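Local coordinates for SM80.1 Vicilin (Solanum melongena, PDB 5VF5), which probably serves as a 7S seed storage protein of the bicupin vicilin family, and carries bound copper and sodium ions, at residues R77-I82 with N94-D99; V53-P58 with K119-V124; E70-V75 with V100-G105. One frame throughout, in Å; residues are numbered along the deposited sequence.

Contact 1: residues R77-I82 with N94-D99; sequences RGQGTI and NLERGD
T81 OG1 donates to N94 OD1 over 2.7 Å, a bond between two strand side chains that lie alongside each other and point the same way. The threonine hydroxyl is not quite in the plane of the amide carbonyl but tilted 23° from it. T81 holds OG1 beside its backbone N (chi1 -60°) and CG2 anti to that N, and both branches come close to that one amide oxygen. One residue along, the backbone takes over: L95 N gives to G80 O at 2.7 Å, and G80 N to L95 O at 3.0 Å. On the face opposite T81 and N94, L95 CD1 meets I82 CG2 at 3.9 Å. Next to G78 the direct pairing gives way to a water, which donates to G78 O and accepts from R97 N. The 94-99 segment then reverses in a type II turn from E96 to D99, with G98 at a positive phi that suits glycine. D99 OD2 takes E96 N at 2.8 Å from above its carboxylate plane, tying the turn together, while D99 OD1 is held by N212. The pair forms the hairpin of strands 79-85 and 90-96, at the edge of a five-stranded cupin sheet. Strand 108-113 borders 79-85 on its other side, I82 and L95 pack on F73 and V75 of strand 69-77, and S197 bonds to the backbone of N94.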
loop_
_atom_site.group_PDB
_atom_site.type_symbol
_atom_site.label_atom_id
_atom_site.label_comp_id
_atom_site.label_asym_id
_atom_site.label_seq_id
_atom_site.Cartn_x
_atom_site.Cartn_y
_atom_site.Cartn_z
ATOM N N ARG A 77 -0.952 -8.836 -7.222
ATOM C CA ARG A 77 -0.678 -9.881 -8.215
ATOM C C ARG A 77 -1.218 -11.194 -7.711
ATOM O O ARG A 77 -1.171 -11.495 -6.508
ATOM C CB ARG A 77 0.843 -10.013 -8.448
ATOM C CG ARG A 77 1.231 -10.744 -9.700
ATOM C CD ARG A 77 2.586 -10.243 -10.148
ATOM N NE ARG A 77 2.597 -8.791 -10.346
ATOM C CZ ARG A 77 3.288 -7.942 -9.600
ATOM N NH1 ARG A 77 3.256 -6.647 -9.881
ATOM N NH2 ARG A 77 4.028 -8.387 -8.584
ATOM N N GLY A 78 -1.742 -11.989 -8.630
ATOM C CA GLY A 78 -2.127 -13.340 -8.297
ATOM C C GLY A 78 -3.433 -13.513 -7.571
ATOM O O GLY A 78 -4.299 -12.610 -7.565
ATOM N N GLN A 79 -3.559 -14.678 -6.948
ATOM C CA GLN A 79 -4.787 -15.064 -6.274
ATOM C C GLN A 79 -4.405 -15.812 -5.008
ATOM O O GLN A 79 -3.427 -16.584 -4.996
ATOM C CB GLN A 79 -5.646 -15.985 -7.161
ATOM C CG GLN A 79 -6.109 -15.362 -8.473
ATOM C CD GLN A 79 -7.201 -16.152 -9.169
ATOM O OE1 GLN A 79 -7.195 -17.376 -9.148
ATOM N NE2 GLN A 79 -8.144 -15.449 -9.806
ATOM N N GLY A 80 -5.164 -15.596 -3.953
ATOM C CA GLY A 80 -4.863 -16.236 -2.657
ATOM C C GLY A 80 -6.080 -16.243 -1.782
ATOM O O GLY A 80 -6.950 -15.377 -1.932
ATOM N N THR A 81 -6.134 -17.195 -0.857
ATOM C CA THR A 81 -7.249 -17.296 0.024
ATOM C C THR A 81 -6.819 -16.826 1.409
ATOM O O THR A 81 -5.810 -17.302 1.908
ATOM C CB THR A 81 -7.755 -18.746 0.075
ATOM O OG1 THR A 81 -8.151 -19.104 -1.256
ATOM C CG2 THR A 81 -8.934 -18.854 1.056
ATOM N N ILE A 82 -7.573 -15.897 1.985
ATOM C CA ILE A 82 -7.371 -15.466 3.360
ATOM C C ILE A 82 -8.419 -16.110 4.232
ATOM O O ILE A 82 -9.607 -16.080 3.925
ATOM C CB ILE A 82 -7.368 -13.935 3.534
ATOM C CG1 ILE A 82 -6.930 -13.573 4.948
ATOM C CG2 ILE A 82 -8.727 -13.301 3.173
ATOM C CD1 ILE A 82 -6.617 -12.128 5.131
ATOM N N ASN A 94 -11.622 -15.657 -1.174
ATOM C CA ASN A 94 -10.713 -15.973 -2.267
ATOM C C ASN A 94 -10.413 -14.662 -2.960
ATOM O O ASN A 94 -11.233 -14.158 -3.747
ATOM C CB ASN A 94 -11.364 -16.961 -3.242
ATOM C CG ASN A 94 -11.521 -18.349 -2.649
ATOM O OD1 ASN A 94 -10.718 -18.790 -1.851
ATOM N ND2 ASN A 94 -12.587 -19.023 -3.015
ATOM N N LEU A 95 -9.230 -14.142 -2.716
ATOM C CA LEU A 95 -8.829 -12.821 -3.175
ATOM C C LEU A 95 -8.173 -12.882 -4.535
ATOM O O LEU A 95 -7.461 -13.827 -4.877
ATOM C CB LEU A 95 -7.831 -12.215 -2.182
ATOM C CG LEU A 95 -8.267 -12.109 -0.738
ATOM C CD1 LEU A 95 -7.120 -11.512 0.078
ATOM C CD2 LEU A 95 -9.529 -11.299 -0.562
ATOM N N GLU A 96 -8.368 -11.808 -5.285
ATOM C CA GLU A 96 -7.861 -11.659 -6.643
ATOM C C GLU A 96 -7.285 -10.248 -6.808
ATOM O O GLU A 96 -7.534 -9.359 -5.993
ATOM C CB GLU A 96 -8.987 -11.909 -7.672
ATOM C CG GLU A 96 -9.669 -13.265 -7.533
ATOM C CD GLU A 96 -10.790 -13.456 -8.512
ATOM O OE1 GLU A 96 -11.361 -12.430 -8.963
ATOM O OE2 GLU A 96 -11.113 -14.638 -8.780
ATOM N N ARG A 97 -6.587 -10.047 -7.913
ATOM C CA ARG A 97 -5.905 -8.790 -8.176
ATOM C C ARG A 97 -6.877 -7.621 -8.104
ATOM O O ARG A 97 -7.962 -7.676 -8.703
ATOM C CB ARG A 97 -5.220 -8.821 -9.539
ATOM C CG ARG A 97 -4.310 -7.634 -9.753
ATOM C CD ARG A 97 -3.428 -7.931 -10.935
ATOM N NE ARG A 97 -4.228 -7.809 -12.129
ATOM C CZ ARG A 97 -4.392 -6.681 -12.817
ATOM N NH1 ARG A 97 -5.147 -6.696 -13.909
ATOM N NH2 ARG A 97 -3.820 -5.531 -12.429
ATOM N N GLY A 98 -6.502 -6.591 -7.354
ATOM C CA GLY A 98 -7.282 -5.423 -7.151
ATOM C C GLY A 98 -8.182 -5.441 -5.932
ATOM O O GLY A 98 -8.767 -4.403 -5.571
ATOM N N ASP A 99 -8.310 -6.601 -5.293
ATOM C CA ASP A 99 -9.130 -6.681 -4.087
ATOM C C ASP A 99 -8.500 -5.887 -2.942
ATOM O O ASP A 99 -7.260 -5.924 -2.740
ATOM C CB ASP A 99 -9.316 -8.107 -3.628
ATOM C CG ASP A 99 -10.325 -8.901 -4.451
ATOM O OD1 ASP A 99 -11.110 -8.334 -5.267
ATOM O OD2 ASP A 99 -10.355 -10.143 -4.228
HETATM O O HOH W 1 -6.059 -12.165 -9.920
#

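Contact 2: residues V53-P58 with K119-V124; sequences VIELEP and KFFVYV
The F121 ring has V53 over one face, while the carboxylate of E55 approaches it obliquely. V53 presents its CG1 branch to the ring, but the modelled separation is too short to be trusted and says only that the two are in contact. E55 runs alongside the ring, pointing the same way, with CG 3.7 Å from F121 CD2 and its carboxylate turned 54° from the ring plane. That places E55 OE2 3.2 Å from F121 CE2; the oxygen's strong partner is R31, in a salt bridge. F121 reaches this position with CG anti to its own nitrogen (chi1 -171°). On the sheet face that carries I54, L56, F120 and V122, L56 CB lies at the edge of the F120 ring, and I54 CD1 touches V124 CG2 at 4.0 Å. Four straight backbone bonds join the strands, in the antiparallel pairs I54 with V122 and L56 with F120; the straightest, F120 N to L56 O, has an angle of 173° at the hydrogen. Beyond the strand ends, K119 stretches out beside E57. Its NZ stays 4.0 Å from E57 OE2, too far for a salt bridge, and a water joins the two, donating to E57 OE2 and accepting from K119 NZ. The two strands, 49-56 and 120-128, are neighbours inside a six-stranded antiparallel sheet, with 28-32 next to the first and 69-77 next to the second. I54 and L56 pack on L111 of strand 108-113, whereas V53, F121 and Y123 meet M269 of strand 265-272.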
loop_
_atom_site.group_PDB
_atom_site.type_symbol
_atom_site.label_atom_id
_atom_site.label_comp_id
_atom_site.label_asym_id
_atom_site.label_seq_id
_atom_site.Cartn_x
_atom_site.Cartn_y
_atom_site.Cartn_z
ATOM N N VAL A 53 4.954 -5.783 2.422
ATOM C CA VAL A 53 4.616 -6.653 1.311
ATOM C C VAL A 53 4.604 -8.098 1.821
ATOM O O VAL A 53 5.457 -8.474 2.606
ATOM C CB VAL A 53 5.566 -6.488 0.085
ATOM C CG1 VAL A 53 5.303 -7.545 -0.986
ATOM C CG2 VAL A 53 5.422 -5.108 -0.523
ATOM N N ILE A 54 3.568 -8.851 1.417
ATOM C CA ILE A 54 3.504 -10.285 1.603
ATOM C C ILE A 54 3.572 -10.918 0.228
ATOM O O ILE A 54 2.790 -10.566 -0.658
ATOM C CB ILE A 54 2.190 -10.720 2.296
ATOM C CG1 ILE A 54 2.028 -10.005 3.641
ATOM C CG2 ILE A 54 2.176 -12.242 2.434
ATOM C CD1 ILE A 54 0.680 -10.191 4.304
ATOM N N GLU A 55 4.458 -11.894 0.069
ATOM C CA GLU A 55 4.632 -12.654 -1.159
ATOM C C GLU A 55 4.503 -14.129 -0.830
ATOM O O GLU A 55 5.153 -14.610 0.104
ATOM C CB GLU A 55 6.040 -12.461 -1.698
ATOM C CG GLU A 55 6.357 -11.080 -2.116
ATOM C CD GLU A 55 7.758 -10.959 -2.700
ATOM O OE1 GLU A 55 8.661 -11.803 -2.426
ATOM O OE2 GLU A 55 7.968 -9.954 -3.387
ATOM N N LEU A 56 3.611 -14.828 -1.529
ATOM C CA LEU A 56 3.482 -16.280 -1.394
ATOM C C LEU A 56 3.844 -16.892 -2.757
ATOM O O LEU A 56 3.222 -16.584 -3.775
ATOM C CB LEU A 56 2.060 -16.712 -0.974
ATOM C CG LEU A 56 1.849 -16.920 0.533
ATOM C CD1 LEU A 56 2.006 -15.620 1.277
ATOM C CD2 LEU A 56 0.505 -17.571 0.842
ATOM N N GLU A 57 4.778 -17.823 -2.734
ATOM C CA GLU A 57 5.034 -18.664 -3.908
ATOM C C GLU A 57 3.822 -19.519 -4.235
ATOM O O GLU A 57 2.932 -19.707 -3.410
ATOM C CB GLU A 57 6.225 -19.569 -3.607
ATOM C CG GLU A 57 7.577 -18.861 -3.436
ATOM C CD GLU A 57 8.222 -18.377 -4.711
ATOM O OE1 GLU A 57 7.657 -18.581 -5.799
ATOM O OE2 GLU A 57 9.317 -17.782 -4.599
ATOM N N PRO A 58 3.763 -20.042 -5.465
ATOM C CA PRO A 58 2.700 -21.003 -5.754
ATOM C C PRO A 58 2.634 -22.150 -4.725
ATOM O O PRO A 58 3.647 -22.556 -4.161
ATOM C CB PRO A 58 3.095 -21.562 -7.129
ATOM C CG PRO A 58 4.179 -20.749 -7.614
ATOM C CD PRO A 58 4.651 -19.803 -6.603
ATOM N N LYS A 119 2.800 -16.288 -8.445
ATOM C CA LYS A 119 2.951 -15.757 -7.086
ATOM C C LYS A 119 1.755 -14.885 -6.700
ATOM O O LYS A 119 1.103 -14.273 -7.560
ATOM C CB LYS A 119 4.242 -14.970 -6.961
ATOM C CG LYS A 119 5.488 -15.774 -7.218
ATOM C CD LYS A 119 6.719 -14.884 -7.071
ATOM C CE LYS A 119 7.945 -15.573 -7.600
ATOM N NZ LYS A 119 9.190 -14.810 -7.296
ATOM N N PHE A 120 1.490 -14.828 -5.391
ATOM C CA PHE A 120 0.448 -13.969 -4.789
ATOM C C PHE A 120 1.126 -12.878 -4.005
ATOM O O PHE A 120 1.937 -13.184 -3.131
ATOM C CB PHE A 120 -0.403 -14.857 -3.880
ATOM C CG PHE A 120 -1.460 -14.150 -3.070
ATOM C CD1 PHE A 120 -2.478 -13.422 -3.678
ATOM C CD2 PHE A 120 -1.480 -14.272 -1.678
ATOM C CE1 PHE A 120 -3.463 -12.812 -2.909
ATOM C CE2 PHE A 120 -2.455 -13.676 -0.927
ATOM C CZ PHE A 120 -3.465 -12.967 -1.539
ATOM N N PHE A 121 0.853 -11.611 -4.358
ATOM C CA PHE A 121 1.554 -10.473 -3.808
ATOM C C PHE A 121 0.515 -9.512 -3.219
ATOM O O PHE A 121 -0.453 -9.121 -3.935
ATOM C CB PHE A 121 2.357 -9.838 -4.937
ATOM C CG PHE A 121 3.311 -8.768 -4.513
ATOM C CD1 PHE A 121 2.850 -7.523 -4.081
ATOM C CD2 PHE A 121 4.672 -8.980 -4.606
ATOM C CE1 PHE A 121 3.733 -6.531 -3.711
ATOM C CE2 PHE A 121 5.560 -7.976 -4.240
ATOM C CZ PHE A 121 5.084 -6.757 -3.798
ATOM N N VAL A 122 0.715 -9.122 -1.953
ATOM C CA VAL A 122 -0.185 -8.203 -1.253
ATOM C C VAL A 122 0.637 -7.021 -0.759
ATOM O O VAL A 122 1.697 -7.218 -0.141
ATOM C CB VAL A 122 -0.868 -8.898 -0.046
ATOM C CG1 VAL A 122 -1.909 -8.017 0.625
ATOM C CG2 VAL A 122 -1.497 -10.228 -0.476
ATOM N N TYR A 123 0.140 -5.808 -1.003
ATOM C CA TYR A 123 0.637 -4.569 -0.392
ATOM C C TYR A 123 -0.231 -4.245 0.813
ATOM O O TYR A 123 -1.461 -4.223 0.710
ATOM C CB TYR A 123 0.557 -3.449 -1.433
ATOM C CG TYR A 123 1.071 -2.063 -1.083
ATOM C CD1 TYR A 123 2.186 -1.894 -0.284
ATOM C CD2 TYR A 123 0.474 -0.916 -1.642
ATOM C CE1 TYR A 123 2.666 -0.634 0.011
ATOM C CE2 TYR A 123 0.972 0.345 -1.385
ATOM C CZ TYR A 123 2.064 0.484 -0.567
ATOM O OH TYR A 123 2.548 1.739 -0.324
ATOM N N VAL A 124 0.371 -3.969 1.957
ATOM C CA VAL A 124 -0.311 -3.816 3.222
ATOM C C VAL A 124 -0.010 -2.487 3.857
ATOM O O VAL A 124 1.158 -2.104 3.986
ATOM C CB VAL A 124 0.080 -4.946 4.182
ATOM C CG1 VAL A 124 -0.651 -4.822 5.509
ATOM C CG2 VAL A 124 -0.124 -6.316 3.559
HETATM O O HOH W 2 10.701 -16.814 -6.796
#

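Contact 3: residues E70-V75 with V100-G105; sequences EAIFVV and VLRLHG
Two bent side chains bring E70 and R102 together. E70 folds at chi2 (-68°), turning its carboxylate back across the end of the strand pair; R102 starts anti to its nitrogen and then bends at chi2 (84°), so that its guanidinium comes round to the same spot. E70 CD lies at the edge of the R102 guanidinium, in its plane, with the carboxylate turned nearly perpendicular to it. R102 grips one oxygen end-on with both terminal nitrogens: NH2 is 2.9 Å from E70 OE1, and NH1 is a longer 3.3 Å from it, on the anti lone pair. The backbone N of G105 adds a third bond to E70 OE1, at 2.8 Å, from above the carboxylate plane. R102 NH1 also reaches A71 O at 3.3 Å. L103 N bonds to that same carbonyl oxygen from the opposite face of its plane. Further along, F73 and L101 exchange two backbone bonds, F73 N to L101 O being 2.8 Å. Beside them, I72 CG2 packs on V100 CG1 at 3.8 Å, and on the opposite face of the sheet F73 CZ lies 4.0 Å from L103 CD2. V74 and V100 both pack on F247 of strand 243-250, part of the second cupin barrel. A water donates to E70 OE2 and also meets H104 ND1, while H104 NE2 bonds to the carbonyl of R206. R102 NH2 has a further salt bridge to D240, leaving the arginine between two carboxylates. Three donors converge on E70 OE1, which would be expected to favour an ionised glutamate, and a charged R102 would tie the end of this strand pair to the loop before strand 243-250.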
loop_
_atom_site.group_PDB
_atom_site.type_symbol
_atom_site.label_atom_id
_atom_site.label_comp_id
_atom_site.label_asym_id
_atom_site.label_seq_id
_atom_site.Cartn_x
_atom_site.Cartn_y
_atom_site.Cartn_z
ATOM N N GLU A 70 -4.105 -2.358 12.872
ATOM C CA GLU A 70 -5.241 -2.362 11.968
ATOM C C GLU A 70 -4.693 -2.280 10.541
ATOM O O GLU A 70 -3.869 -1.407 10.273
ATOM C CB GLU A 70 -6.065 -1.095 12.282
ATOM C CG GLU A 70 -6.497 -0.982 13.739
ATOM C CD GLU A 70 -7.504 -2.037 14.109
ATOM O OE1 GLU A 70 -8.121 -2.580 13.190
ATOM O OE2 GLU A 70 -7.651 -2.328 15.297
ATOM N N ALA A 71 -5.151 -3.121 9.634
ATOM C CA ALA A 71 -4.534 -3.247 8.337
ATOM C C ALA A 71 -5.496 -3.086 7.194
ATOM O O ALA A 71 -6.707 -3.360 7.336
ATOM C CB ALA A 71 -3.776 -4.567 8.192
ATOM N N ILE A 72 -4.950 -2.742 6.054
ATOM C CA ILE A 72 -5.640 -2.816 4.773
ATOM C C ILE A 72 -4.744 -3.619 3.840
ATOM O O ILE A 72 -3.563 -3.278 3.669
ATOM C CB ILE A 72 -5.880 -1.437 4.143
ATOM C CG1 ILE A 72 -6.677 -0.547 5.086
ATOM C CG2 ILE A 72 -6.581 -1.611 2.819
ATOM C CD1 ILE A 72 -6.811 0.860 4.595
ATOM N N PHE A 73 -5.265 -4.723 3.317
ATOM C CA PHE A 73 -4.569 -5.580 2.364
ATOM C C PHE A 73 -5.038 -5.211 0.967
ATOM O O PHE A 73 -6.247 -5.136 0.725
ATOM C CB PHE A 73 -4.874 -7.075 2.606
ATOM C CG PHE A 73 -4.153 -7.750 3.727
ATOM C CD1 PHE A 73 -3.651 -7.081 4.827
ATOM C CD2 PHE A 73 -3.989 -9.127 3.678
ATOM C CE1 PHE A 73 -2.991 -7.759 5.824
ATOM C CE2 PHE A 73 -3.330 -9.802 4.685
ATOM C CZ PHE A 73 -2.849 -9.112 5.765
ATOM N N VAL A 74 -4.131 -5.070 0.029
ATOM C CA VAL A 74 -4.430 -4.828 -1.368
ATOM C C VAL A 74 -3.706 -5.848 -2.209
ATOM O O VAL A 74 -2.481 -5.950 -2.184
ATOM C CB VAL A 74 -4.030 -3.416 -1.799
ATOM C CG1 VAL A 74 -4.408 -3.142 -3.261
ATOM C CG2 VAL A 74 -4.628 -2.384 -0.887
ATOM N N VAL A 75 -4.445 -6.664 -2.962
ATOM C CA VAL A 75 -3.803 -7.663 -3.806
ATOM C C VAL A 75 -3.267 -7.028 -5.081
ATOM O O VAL A 75 -4.014 -6.447 -5.869
ATOM C CB VAL A 75 -4.754 -8.810 -4.157
ATOM C CG1 VAL A 75 -4.057 -9.852 -4.988
ATOM C CG2 VAL A 75 -5.284 -9.430 -2.892
ATOM N N VAL A 100 -9.354 -5.214 -2.212
ATOM C CA VAL A 100 -9.041 -4.457 -1.023
ATOM C C VAL A 100 -9.782 -5.041 0.148
ATOM O O VAL A 100 -10.986 -5.227 0.064
ATOM C CB VAL A 100 -9.427 -2.975 -1.173
ATOM C CG1 VAL A 100 -9.097 -2.196 0.089
ATOM C CG2 VAL A 100 -8.781 -2.355 -2.413
ATOM N N LEU A 101 -9.087 -5.313 1.265
ATOM C CA LEU A 101 -9.686 -5.936 2.434
ATOM C C LEU A 101 -9.221 -5.219 3.671
ATOM O O LEU A 101 -8.001 -5.132 3.906
ATOM C CB LEU A 101 -9.313 -7.421 2.518
ATOM C CG LEU A 101 -9.943 -8.202 3.648
ATOM C CD1 LEU A 101 -11.422 -8.412 3.449
ATOM C CD2 LEU A 101 -9.224 -9.539 3.794
ATOM N N ARG A 102 -10.151 -4.682 4.454
ATOM C CA ARG A 102 -9.826 -4.162 5.791
ATOM C C ARG A 102 -9.794 -5.334 6.764
ATOM O O ARG A 102 -10.748 -6.092 6.876
ATOM C CB ARG A 102 -10.886 -3.151 6.182
ATOM C CG ARG A 102 -10.784 -2.591 7.570
ATOM C CD ARG A 102 -9.822 -1.433 7.648
ATOM N NE ARG A 102 -9.942 -0.916 8.998
ATOM C CZ ARG A 102 -9.346 -1.433 10.063
ATOM N NH1 ARG A 102 -8.420 -2.390 9.936
ATOM N NH2 ARG A 102 -9.596 -0.936 11.247
ATOM N N LEU A 103 -8.665 -5.466 7.472
ATOM C CA LEU A 103 -8.486 -6.514 8.468
ATOM C C LEU A 103 -8.344 -5.855 9.848
ATOM O O LEU A 103 -7.363 -5.096 10.138
ATOM C CB LEU A 103 -7.197 -7.282 8.149
ATOM C CG LEU A 103 -6.962 -8.538 8.945
ATOM C CD1 LEU A 103 -7.993 -9.617 8.621
ATOM C CD2 LEU A 103 -5.525 -9.014 8.674
ATOM N N HIS A 104 -9.258 -6.166 10.726
ATOM C CA HIS A 104 -9.206 -5.646 12.072
ATOM C C HIS A 104 -7.951 -6.144 12.789
ATOM O O HIS A 104 -7.530 -7.295 12.654
ATOM C CB HIS A 104 -10.466 -6.086 12.873
ATOM C CG HIS A 104 -11.705 -5.375 12.477
ATOM N ND1 HIS A 104 -12.000 -4.103 12.910
ATOM C CD2 HIS A 104 -12.738 -5.763 11.688
ATOM C CE1 HIS A 104 -13.169 -3.734 12.403
ATOM N NE2 HIS A 104 -13.635 -4.721 11.653
ATOM N N GLY A 105 -7.377 -5.274 13.583
ATOM C CA GLY A 105 -6.261 -5.652 14.420
ATOM C C GLY A 105 -6.616 -6.828 15.290
ATOM O O GLY A 105 -7.759 -6.970 15.725
HETATM O O HOH W 3 -10.489 -3.040 15.207
#

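All three contacts lie in the N-terminal cupin domain and are nested along the chain: contact 1 falls within the loop closed by contact 3, and contact 3 within that closed by contact 2. Contacts 2 and 3 share a six-stranded sheet, their centres about 14 Å apart, where strand 120-128 lies directly beside strand 69-77. Contact 1 belongs to the five-stranded sheet, yet its centre is only about 9 Å from that of contact 2 and 12 Å from that of contact 3. The chain passes from 69-77 into 79-85 and from 90-96 into 100-103, so it crosses from the six-stranded to the five-stranded sheet and back on either side of the hairpin, consistent with the antiparallel barrel of a cupin.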